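Cyclopenase asqI (Emericella nidulans, PDB 5YY3) catalyses the zinc-dependent conversion of 4'-methoxycyclopenin into 4'-methoxyviridicatin, with release of methyl isocyanate, during biosynthesis of the aspoquinolone mycotoxins. Local coordinates at residues P64-H69 / E109-P114; P71-S76 / L380-F385; E484-L489 / T514-D519. One frame throughout, in Å; residues are numbered along the deposited sequence.

All three contacts are partly buried, but their chemistry differs. Contacts 1 and 2 adjoin, with centres 13 Å apart, and share the loop between helices 53-61 and 77-92: its first part meets 109-114, its later part 380-385. The two are joined by N113 ND2 and T381 OG1, 2.8 Å apart, a probable hydrogen bond. Contact 1 relies on side chains, a salt bridge and stacked flat groups; contact 2 relies on backbone bonds and approaches the zinc ligands. Contact 3, on the opposite side of the chain's centre and over 50 Å from both by centres, is regular antiparallel pairing in the Ig-like domain, with one exposed and one buried face.

Contact 1. Residues P64-H69 / E109-P114; sequences PVQKDH and EERINP
H69 faces N113 with their CA atoms 5.3 Å apart, which brings the type I beta turn Q66-H69 against the link between helices 97-109 and 114-127. That link opens with a Schellman motif, in which R111, at positive phi, is the C-prime residue ending helix 97-109, and it closes at N113, the N-cap of helix 114-127. R111 reaches the turn by a chain bent at chi2 and chi3, which swings its guanidinium back over the H69 ring. The two planes are 20° apart with centres separated by 4.1 Å, a stacked pair. Along its edge the same guanidinium grips D68 side-on: NE donates to OD2 at 2.9 Å and NH2 to OD1 at 2.5 Å, each oxygen using its syn lone pair, with carboxylate and guanidinium nearly coplanar. NH2 also donates to Q66 OE1 at 2.8 Å, from a direction tilted out of the amide's carbonyl plane. Three bonds near its own plane and the imidazole beneath therefore fix the rotation of the group. The ring is held in turn by its own segment, since Q66 N donates in the ring plane to H69 ND1 at 2.9 Å; with ND1 accepting, a neutral ring would carry its proton on NE2. N113 OD1 caps the N of L116, while ND2 binds T381 OG1 and K70 O, and V65 CG2 packs beside the amide. Opposite the guanidinium, P114 makes a CH-pi contact, its CD lying 3.4 Å from the H69 ring centroid and only 9° off the normal.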
loop_
_atom_site.group_PDB
_atom_site.type_symbol
_atom_site.label_atom_id
_atom_site.label_comp_id
_atom_site.label_asym_id
_atom_site.label_seq_id
_atom_site.Cartn_x
_atom_site.Cartn_y
_atom_site.Cartn_z
ATOM N N PRO A 64 -31.179 -25.053 -19.165
ATOM C CA PRO A 64 -31.087 -24.669 -17.753
ATOM C C PRO A 64 -31.451 -25.807 -16.796
ATOM O O PRO A 64 -32.361 -26.594 -17.074
ATOM C CB PRO A 64 -32.107 -23.534 -17.646
ATOM C CG PRO A 64 -33.173 -23.933 -18.629
ATOM C CD PRO A 64 -32.429 -24.572 -19.783
ATOM N N VAL A 65 -30.745 -25.892 -15.676
ATOM C CA VAL A 65 -31.104 -26.849 -14.640
ATOM C C VAL A 65 -32.365 -26.373 -13.938
ATOM O O VAL A 65 -32.414 -25.255 -13.433
ATOM C CB VAL A 65 -29.974 -27.029 -13.598
ATOM C CG1 VAL A 65 -30.495 -27.767 -12.358
ATOM C CG2 VAL A 65 -28.782 -27.754 -14.222
ATOM N N GLN A 66 -33.386 -27.223 -13.902
ATOM C CA GLN A 66 -34.644 -26.861 -13.258
ATOM C C GLN A 66 -34.843 -27.671 -11.982
ATOM O O GLN A 66 -34.089 -28.604 -11.713
ATOM C CB GLN A 66 -35.810 -27.055 -14.229
ATOM C CG GLN A 66 -35.630 -26.286 -15.530
ATOM C CD GLN A 66 -36.785 -26.475 -16.493
ATOM O OE1 GLN A 66 -36.988 -27.566 -17.042
ATOM N NE2 GLN A 66 -37.538 -25.403 -16.725
ATOM N N LYS A 67 -35.858 -27.321 -11.200
ATOM C CA LYS A 67 -35.951 -27.818 -9.828
ATOM C C LYS A 67 -36.337 -29.300 -9.709
ATOM O O LYS A 67 -36.225 -29.884 -8.629
ATOM C CB LYS A 67 -36.934 -26.957 -9.022
ATOM C CG LYS A 67 -38.313 -27.564 -8.837
ATOM C CD LYS A 67 -38.963 -27.058 -7.546
ATOM C CE LYS A 67 -40.426 -27.497 -7.427
ATOM N NZ LYS A 67 -41.294 -26.883 -8.481
ATOM N N ASP A 68 -36.771 -29.914 -10.808
ATOM C CA ASP A 68 -37.143 -31.330 -10.783
ATOM C C ASP A 68 -35.957 -32.209 -11.159
ATOM O O ASP A 68 -35.960 -33.421 -10.900
ATOM C CB ASP A 68 -38.301 -31.607 -11.730
ATOM C CG ASP A 68 -37.863 -31.643 -13.171
ATOM O OD1 ASP A 68 -37.409 -30.591 -13.677
ATOM O OD2 ASP A 68 -37.961 -32.725 -13.793
ATOM N N HIS A 69 -34.948 -31.597 -11.779
ATOM C CA HIS A 69 -33.750 -32.325 -12.197
ATOM C C HIS A 69 -33.034 -32.894 -10.980
ATOM O O HIS A 69 -32.815 -32.186 -9.997
ATOM C CB HIS A 69 -32.809 -31.419 -12.994
ATOM C CG HIS A 69 -33.226 -31.216 -14.417
ATOM N ND1 HIS A 69 -33.353 -29.965 -14.985
ATOM C CD2 HIS A 69 -33.529 -32.103 -15.395
ATOM C CE1 HIS A 69 -33.726 -30.092 -16.247
ATOM N NE2 HIS A 69 -33.837 -31.378 -16.523
ATOM N N GLU A 109 -35.307 -35.350 -22.310
ATOM C CA GLU A 109 -36.744 -35.332 -22.045
ATOM C C GLU A 109 -37.125 -36.386 -21.003
ATOM O O GLU A 109 -38.203 -36.303 -20.419
ATOM C CB GLU A 109 -37.559 -35.506 -23.328
ATOM C CG GLU A 109 -37.710 -34.185 -24.084
ATOM C CD GLU A 109 -38.855 -34.181 -25.083
ATOM O OE1 GLU A 109 -38.619 -34.530 -26.263
ATOM O OE2 GLU A 109 -39.990 -33.817 -24.690
ATOM N N GLU A 110 -36.231 -37.346 -20.745
ATOM C CA GLU A 110 -36.340 -38.198 -19.549
ATOM C C GLU A 110 -35.845 -37.480 -18.281
ATOM O O GLU A 110 -35.701 -38.103 -17.222
ATOM C CB GLU A 110 -35.563 -39.499 -19.728
ATOM C CG GLU A 110 -36.112 -40.423 -20.794
ATOM C CD GLU A 110 -35.310 -41.707 -20.920
ATOM O OE1 GLU A 110 -34.626 -42.092 -19.939
ATOM O OE2 GLU A 110 -35.360 -42.323 -22.008
ATOM N N ARG A 111 -35.557 -36.181 -18.418
ATOM C CA ARG A 111 -35.223 -35.278 -17.302
ATOM C C ARG A 111 -33.864 -35.546 -16.630
ATOM O O ARG A 111 -33.676 -35.250 -15.456
ATOM C CB ARG A 111 -36.340 -35.307 -16.241
ATOM C CG ARG A 111 -37.707 -34.914 -16.785
ATOM C CD ARG A 111 -37.638 -33.588 -17.539
ATOM N NE ARG A 111 -37.506 -32.443 -16.639
ATOM C CZ ARG A 111 -37.309 -31.193 -17.049
ATOM N NH1 ARG A 111 -37.212 -30.930 -18.346
ATOM N NH2 ARG A 111 -37.199 -30.207 -16.166
ATOM N N ILE A 112 -32.908 -36.080 -17.381
ATOM C CA ILE A 112 -31.535 -36.108 -16.895
ATOM C C ILE A 112 -31.033 -34.666 -16.729
ATOM O O ILE A 112 -31.444 -33.758 -17.468
ATOM C CB ILE A 112 -30.624 -36.897 -17.845
ATOM C CG1 ILE A 112 -29.322 -37.290 -17.148
ATOM C CG2 ILE A 112 -30.331 -36.111 -19.115
ATOM C CD1 ILE A 112 -28.570 -38.369 -17.890
ATOM N N ASN A 113 -30.191 -34.451 -15.722
ATOM C CA ASN A 113 -29.635 -33.131 -15.421
ATOM C C ASN A 113 -28.846 -32.557 -16.604
ATOM O O ASN A 113 -27.927 -33.214 -17.112
ATOM C CB ASN A 113 -28.745 -33.233 -14.174
ATOM C CG ASN A 113 -28.203 -31.891 -13.716
ATOM O OD1 ASN A 113 -27.384 -31.269 -14.404
ATOM N ND2 ASN A 113 -28.645 -31.441 -12.541
ATOM N N PRO A 114 -29.203 -31.332 -17.052
ATOM C CA PRO A 114 -28.580 -30.667 -18.207
ATOM C C PRO A 114 -27.092 -30.372 -18.020
ATOM O O PRO A 114 -26.349 -30.378 -18.996
ATOM C CB PRO A 114 -29.366 -29.351 -18.331
ATOM C CG PRO A 114 -30.611 -29.558 -17.579
ATOM C CD PRO A 114 -30.277 -30.508 -16.468
#

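Contact 2. Residues P71-S76 / L380-F385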
loop_
_atom_site.group_PDB
_atom_site.type_symbol
_atom_site.label_atom_id
_atom_site.label_comp_id
_atom_site.label_asym_id
_atom_site.label_seq_id
_atom_site.Cartn_x
_atom_site.Cartn_y
_atom_site.Cartn_z
ATOM N N PRO A 71 -30.168 -33.733 -8.676
ATOM C CA PRO A 71 -29.003 -32.854 -8.512
ATOM C C PRO A 71 -27.691 -33.487 -8.986
ATOM O O PRO A 71 -27.496 -34.707 -8.894
ATOM C CB PRO A 71 -28.978 -32.585 -7.006
ATOM C CG PRO A 71 -29.660 -33.782 -6.407
ATOM C CD PRO A 71 -30.746 -34.136 -7.385
ATOM N N TYR A 72 -26.809 -32.636 -9.506
ATOM C CA TYR A 72 -25.545 -33.074 -10.092
ATOM C C TYR A 72 -24.376 -32.306 -9.479
ATOM O O TYR A 72 -24.475 -31.097 -9.235
ATOM C CB TYR A 72 -25.581 -32.890 -11.623
ATOM C CG TYR A 72 -24.274 -33.195 -12.349
ATOM C CD1 TYR A 72 -23.799 -34.491 -12.453
ATOM C CD2 TYR A 72 -23.536 -32.176 -12.946
ATOM C CE1 TYR A 72 -22.621 -34.770 -13.123
ATOM C CE2 TYR A 72 -22.363 -32.439 -13.615
ATOM C CZ TYR A 72 -21.908 -33.733 -13.704
ATOM O OH TYR A 72 -20.735 -33.986 -14.368
ATOM N N ASN A 73 -23.275 -33.012 -9.228
ATOM C CA ASN A 73 -22.056 -32.388 -8.723
ATOM C C ASN A 73 -20.886 -32.686 -9.656
ATOM O O ASN A 73 -20.218 -33.718 -9.523
ATOM C CB ASN A 73 -21.759 -32.875 -7.302
ATOM C CG ASN A 73 -20.531 -32.212 -6.675
ATOM O OD1 ASN A 73 -19.731 -31.556 -7.346
ATOM N ND2 ASN A 73 -20.365 -32.420 -5.376
ATOM N N GLY A 74 -20.621 -31.762 -10.582
ATOM C CA GLY A 74 -19.551 -31.931 -11.555
ATOM C C GLY A 74 -18.145 -32.017 -10.974
ATOM O O GLY A 74 -17.182 -32.176 -11.720
ATOM N N LEU A 75 -18.022 -31.906 -9.654
ATOM C CA LEU A 75 -16.738 -32.045 -8.967
ATOM C C LEU A 75 -16.730 -33.259 -8.038
ATOM O O LEU A 75 -15.776 -33.469 -7.285
ATOM C CB LEU A 75 -16.409 -30.781 -8.159
ATOM C CG LEU A 75 -15.911 -29.558 -8.937
ATOM C CD1 LEU A 75 -15.530 -28.430 -7.992
ATOM C CD2 LEU A 75 -14.724 -29.933 -9.808
ATOM N N SER A 76 -17.796 -34.052 -8.075
ATOM C CA SER A 76 -17.841 -35.293 -7.296
ATOM C C SER A 76 -17.438 -36.528 -8.127
ATOM O O SER A 76 -18.015 -36.794 -9.187
ATOM C CB SER A 76 -19.240 -35.496 -6.707
ATOM O OG SER A 76 -19.402 -36.837 -6.273
ATOM N N LEU A 380 -28.703 -28.272 -4.667
ATOM C CA LEU A 380 -28.553 -27.453 -5.868
ATOM C C LEU A 380 -27.406 -28.001 -6.732
ATOM O O LEU A 380 -26.385 -28.440 -6.216
ATOM C CB LEU A 380 -28.319 -25.985 -5.483
ATOM C CG LEU A 380 -28.364 -24.894 -6.566
ATOM C CD1 LEU A 380 -29.575 -25.061 -7.484
ATOM C CD2 LEU A 380 -28.380 -23.504 -5.922
ATOM N N THR A 381 -27.579 -27.989 -8.047
ATOM C CA THR A 381 -26.562 -28.522 -8.935
ATOM C C THR A 381 -25.253 -27.738 -8.837
ATOM O O THR A 381 -25.255 -26.507 -8.807
ATOM C CB THR A 381 -27.060 -28.526 -10.384
ATOM O OG1 THR A 381 -27.901 -29.667 -10.576
ATOM C CG2 THR A 381 -25.898 -28.598 -11.363
ATOM N N ILE A 382 -24.140 -28.464 -8.758
ATOM C CA ILE A 382 -22.811 -27.855 -8.773
ATOM C C ILE A 382 -22.074 -28.170 -10.052
ATOM O O ILE A 382 -21.824 -29.329 -10.367
ATOM C CB ILE A 382 -21.938 -28.333 -7.622
ATOM C CG1 ILE A 382 -22.595 -28.032 -6.283
ATOM C CG2 ILE A 382 -20.561 -27.701 -7.708
ATOM C CD1 ILE A 382 -21.910 -28.741 -5.158
ATOM N N SER A 383 -21.712 -27.115 -10.763
ATOM C CA SER A 383 -21.016 -27.217 -12.024
ATOM C C SER A 383 -19.511 -27.125 -11.850
ATOM O O SER A 383 -19.009 -26.284 -11.103
ATOM C CB SER A 383 -21.495 -26.117 -12.964
ATOM O OG SER A 383 -20.676 -26.054 -14.116
ATOM N N ASN A 384 -18.789 -28.007 -12.531
ATOM C CA ASN A 384 -17.362 -27.815 -12.690
ATOM C C ASN A 384 -17.162 -26.639 -13.625
ATOM O O ASN A 384 -17.087 -26.804 -14.844
ATOM C CB ASN A 384 -16.673 -29.053 -13.249
ATOM C CG ASN A 384 -15.172 -28.858 -13.406
ATOM O OD1 ASN A 384 -14.612 -27.856 -12.941
ATOM N ND2 ASN A 384 -14.505 -29.821 -14.062
ATOM N N PHE A 385 -17.084 -25.455 -13.044
ATOM C CA PHE A 385 -16.995 -24.235 -13.816
ATOM C C PHE A 385 -16.082 -23.264 -13.094
ATOM O O PHE A 385 -16.204 -23.072 -11.880
ATOM C CB PHE A 385 -18.386 -23.627 -14.017
ATOM C CG PHE A 385 -18.401 -22.344 -14.807
ATOM C CD1 PHE A 385 -18.089 -21.127 -14.205
ATOM C CD2 PHE A 385 -18.764 -22.353 -16.145
ATOM C CE1 PHE A 385 -18.111 -19.944 -14.924
ATOM C CE2 PHE A 385 -18.799 -21.178 -16.878
ATOM C CZ PHE A 385 -18.468 -19.964 -16.266
#
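T381 meets Y72 through a chi1 of -80°, which sets OG1 beside its own backbone N and turns it to Y72 N, a weak hydrogen bond of 3.3 Å; the hydroxyl's stronger partner is N113 ND2. With CG anti to the backbone N (chi1 -177°), the N73 side chain lies beside that of I382, both pointing the same way, with N73 OD1 3.9 Å from I382 CB. That OD1 accepts from L75 N at 2.9 Å, closing an Asx turn, while ND2 is held by L282 O. The backbones join in a single bridge of N73 with I382. I382 N donates to Y72 O at 2.7 Å and I382 O accepts from G74 N at 2.7 Å, so one residue is bonded on both sides of N73, as in parallel pairing; the segments run 30° apart. N384 CB packs on G74 O at 3.5 Å, and the L75 side chain crosses that of N384 at about a right angle, L75 CD2 lying 3.8 Å from N384 CG. The N384 side chain is also about 5 Å from that of the zinc ligand H190. The Y72 side chain packs on L80 and M83 of helix 77-92 and on L116 of helix 114-127, its OH bonded to D119. The loops thus meet just ahead of helix 77-92, with S76 at its N-cap.

Contact 3. Residues E484-L489 / T514-D519; sequences ENPQTL and TVQLTD
Antiparallel strand pairing at the open end of the hairpin formed by strands 487-497 and 508-517 joins P486-L489 to T514-T518 in the Ig-like domain. The local strand axes are 4.7 Å apart and their directions differ by 165°. Q487 with L517 and L489 with V515 are hydrogen-bonded pairs; L517 N to Q487 O (2.7 Å) and L489 N to V515 O (2.9 Å) are two of the four bonds. Between them, T488 and Q516 form a non-hydrogen-bonded pair. Its side chains lie on the exposed face, where T488 OG1 meets the aliphatic CG of Q516 at 3.6 Å, and P486 CB also lies 3.6 Å from Q516 CG. The buried face carries Q487, L489, V515 and L517. There the unusual chi1 of L489 (57°) wedges CG between backbone N and carbonyl carbon and lays the side chain beside V515, CD1 to V515 CB 4.0 Å, while CD2 approaches L517 CD1. The Q487 amide is held from outside the two segments, OE1 by S475 OG and NE2 by E421 O. On the buried face, V515 and L517 pack on I523 of strand 523-528, and L489 and L517 on V422 of strand 422-431.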
loop_
_atom_site.group_PDB
_atom_site.type_symbol
_atom_site.label_atom_id
_atom_site.label_comp_id
_atom_site.label_asym_id
_atom_site.label_seq_id
_atom_site.Cartn_x
_atom_site.Cartn_y
_atom_site.Cartn_z
ATOM N N GLU A 484 20.928 -35.183 -49.324
ATOM C CA GLU A 484 20.732 -36.627 -49.380
ATOM C C GLU A 484 20.575 -37.238 -47.992
ATOM O O GLU A 484 19.791 -38.162 -47.809
ATOM C CB GLU A 484 21.897 -37.310 -50.111
ATOM C CG GLU A 484 22.012 -36.973 -51.596
ATOM C CD GLU A 484 22.807 -35.697 -51.867
ATOM O OE1 GLU A 484 23.279 -35.060 -50.901
ATOM O OE2 GLU A 484 22.962 -35.325 -53.054
ATOM N N ASN A 485 21.342 -36.734 -47.026
ATOM C CA ASN A 485 21.250 -37.189 -45.633
ATOM C C ASN A 485 21.162 -35.995 -44.674
ATOM O O ASN A 485 22.177 -35.579 -44.102
ATOM C CB ASN A 485 22.452 -38.070 -45.288
ATOM C CG ASN A 485 22.319 -38.773 -43.937
ATOM O OD1 ASN A 485 21.340 -38.599 -43.202
ATOM N ND2 ASN A 485 23.313 -39.600 -43.616
ATOM N N PRO A 486 19.950 -35.439 -44.504
ATOM C CA PRO A 486 19.719 -34.276 -43.635
ATOM C C PRO A 486 19.935 -34.598 -42.155
ATOM O O PRO A 486 19.757 -35.750 -41.753
ATOM C CB PRO A 486 18.243 -33.921 -43.890
ATOM C CG PRO A 486 17.834 -34.692 -45.094
ATOM C CD PRO A 486 18.696 -35.917 -45.110
ATOM N N GLN A 487 20.327 -33.598 -41.367
ATOM C CA GLN A 487 20.312 -33.716 -39.908
ATOM C C GLN A 487 19.029 -33.109 -39.366
ATOM O O GLN A 487 18.748 -31.931 -39.600
ATOM C CB GLN A 487 21.512 -33.020 -39.277
ATOM C CG GLN A 487 21.600 -33.217 -37.777
ATOM C CD GLN A 487 22.908 -32.692 -37.215
ATOM O OE1 GLN A 487 23.615 -31.948 -37.881
ATOM N NE2 GLN A 487 23.244 -33.096 -36.002
ATOM N N THR A 488 18.246 -33.908 -38.654
ATOM C CA THR A 488 17.021 -33.408 -38.062
ATOM C C THR A 488 17.125 -33.347 -36.550
ATOM O O THR A 488 17.440 -34.329 -35.912
ATOM C CB THR A 488 15.836 -34.267 -38.456
ATOM O OG1 THR A 488 15.551 -34.035 -39.840
ATOM C CG2 THR A 488 14.603 -33.903 -37.616
ATOM N N LEU A 489 16.867 -32.178 -35.981
ATOM C CA LEU A 489 16.937 -31.995 -34.532
ATOM C C LEU A 489 15.747 -31.171 -34.060
ATOM O O LEU A 489 15.006 -30.622 -34.862
ATOM C CB LEU A 489 18.262 -31.333 -34.148
ATOM C CG LEU A 489 18.423 -30.000 -34.866
ATOM C CD1 LEU A 489 18.227 -28.818 -33.925
ATOM C CD2 LEU A 489 19.750 -29.929 -35.614
ATOM N N THR A 514 11.160 -28.331 -34.814
ATOM C CA THR A 514 12.051 -29.179 -35.586
ATOM C C THR A 514 12.912 -28.331 -36.518
ATOM O O THR A 514 12.440 -27.384 -37.138
ATOM C CB THR A 514 11.255 -30.223 -36.386
ATOM O OG1 THR A 514 10.682 -31.168 -35.472
ATOM C CG2 THR A 514 12.154 -30.963 -37.360
ATOM N N VAL A 515 14.195 -28.645 -36.583
ATOM C CA VAL A 515 15.050 -28.002 -37.559
ATOM C C VAL A 515 15.686 -29.083 -38.413
ATOM O O VAL A 515 16.077 -30.129 -37.906
ATOM C CB VAL A 515 16.124 -27.136 -36.889
ATOM C CG1 VAL A 515 17.093 -26.595 -37.917
ATOM C CG2 VAL A 515 15.458 -25.994 -36.152
ATOM N N GLN A 516 15.770 -28.838 -39.711
ATOM C CA GLN A 516 16.429 -29.773 -40.601
ATOM C C GLN A 516 17.634 -29.094 -41.249
ATOM O O GLN A 516 17.495 -28.054 -41.902
ATOM C CB GLN A 516 15.452 -30.282 -41.661
ATOM C CG GLN A 516 15.957 -31.486 -42.420
ATOM C CD GLN A 516 15.089 -31.825 -43.624
ATOM O OE1 GLN A 516 14.315 -32.785 -43.588
ATOM N NE2 GLN A 516 15.224 -31.042 -44.708
ATOM N N LEU A 517 18.817 -29.664 -41.050
ATOM C CA LEU A 517 20.019 -29.117 -41.663
ATOM C C LEU A 517 20.411 -29.939 -42.886
ATOM O O LEU A 517 20.256 -31.163 -42.913
ATOM C CB LEU A 517 21.178 -29.067 -40.658
ATOM C CG LEU A 517 20.917 -28.297 -39.358
ATOM C CD1 LEU A 517 22.178 -28.218 -38.515
ATOM C CD2 LEU A 517 20.359 -26.904 -39.652
ATOM N N THR A 518 20.916 -29.255 -43.903
ATOM C CA THR A 518 21.390 -29.916 -45.110
ATOM C C THR A 518 22.804 -29.450 -45.498
ATOM O O THR A 518 23.310 -29.842 -46.540
ATOM C CB THR A 518 20.401 -29.683 -46.274
ATOM O OG1 THR A 518 20.048 -28.297 -46.334
ATOM C CG2 THR A 518 19.127 -30.473 -46.042
ATOM N N ASP A 519 23.433 -28.636 -44.643
ATOM C CA ASP A 519 24.774 -28.082 -44.887
ATOM C C ASP A 519 25.653 -28.110 -43.657
ATOM O O ASP A 519 25.184 -28.329 -42.542
ATOM C CB ASP A 519 24.726 -26.611 -45.347
ATOM C CG ASP A 519 24.221 -26.454 -46.743
ATOM O OD1 ASP A 519 24.220 -27.462 -47.484
ATOM O OD2 ASP A 519 23.847 -25.315 -47.102
#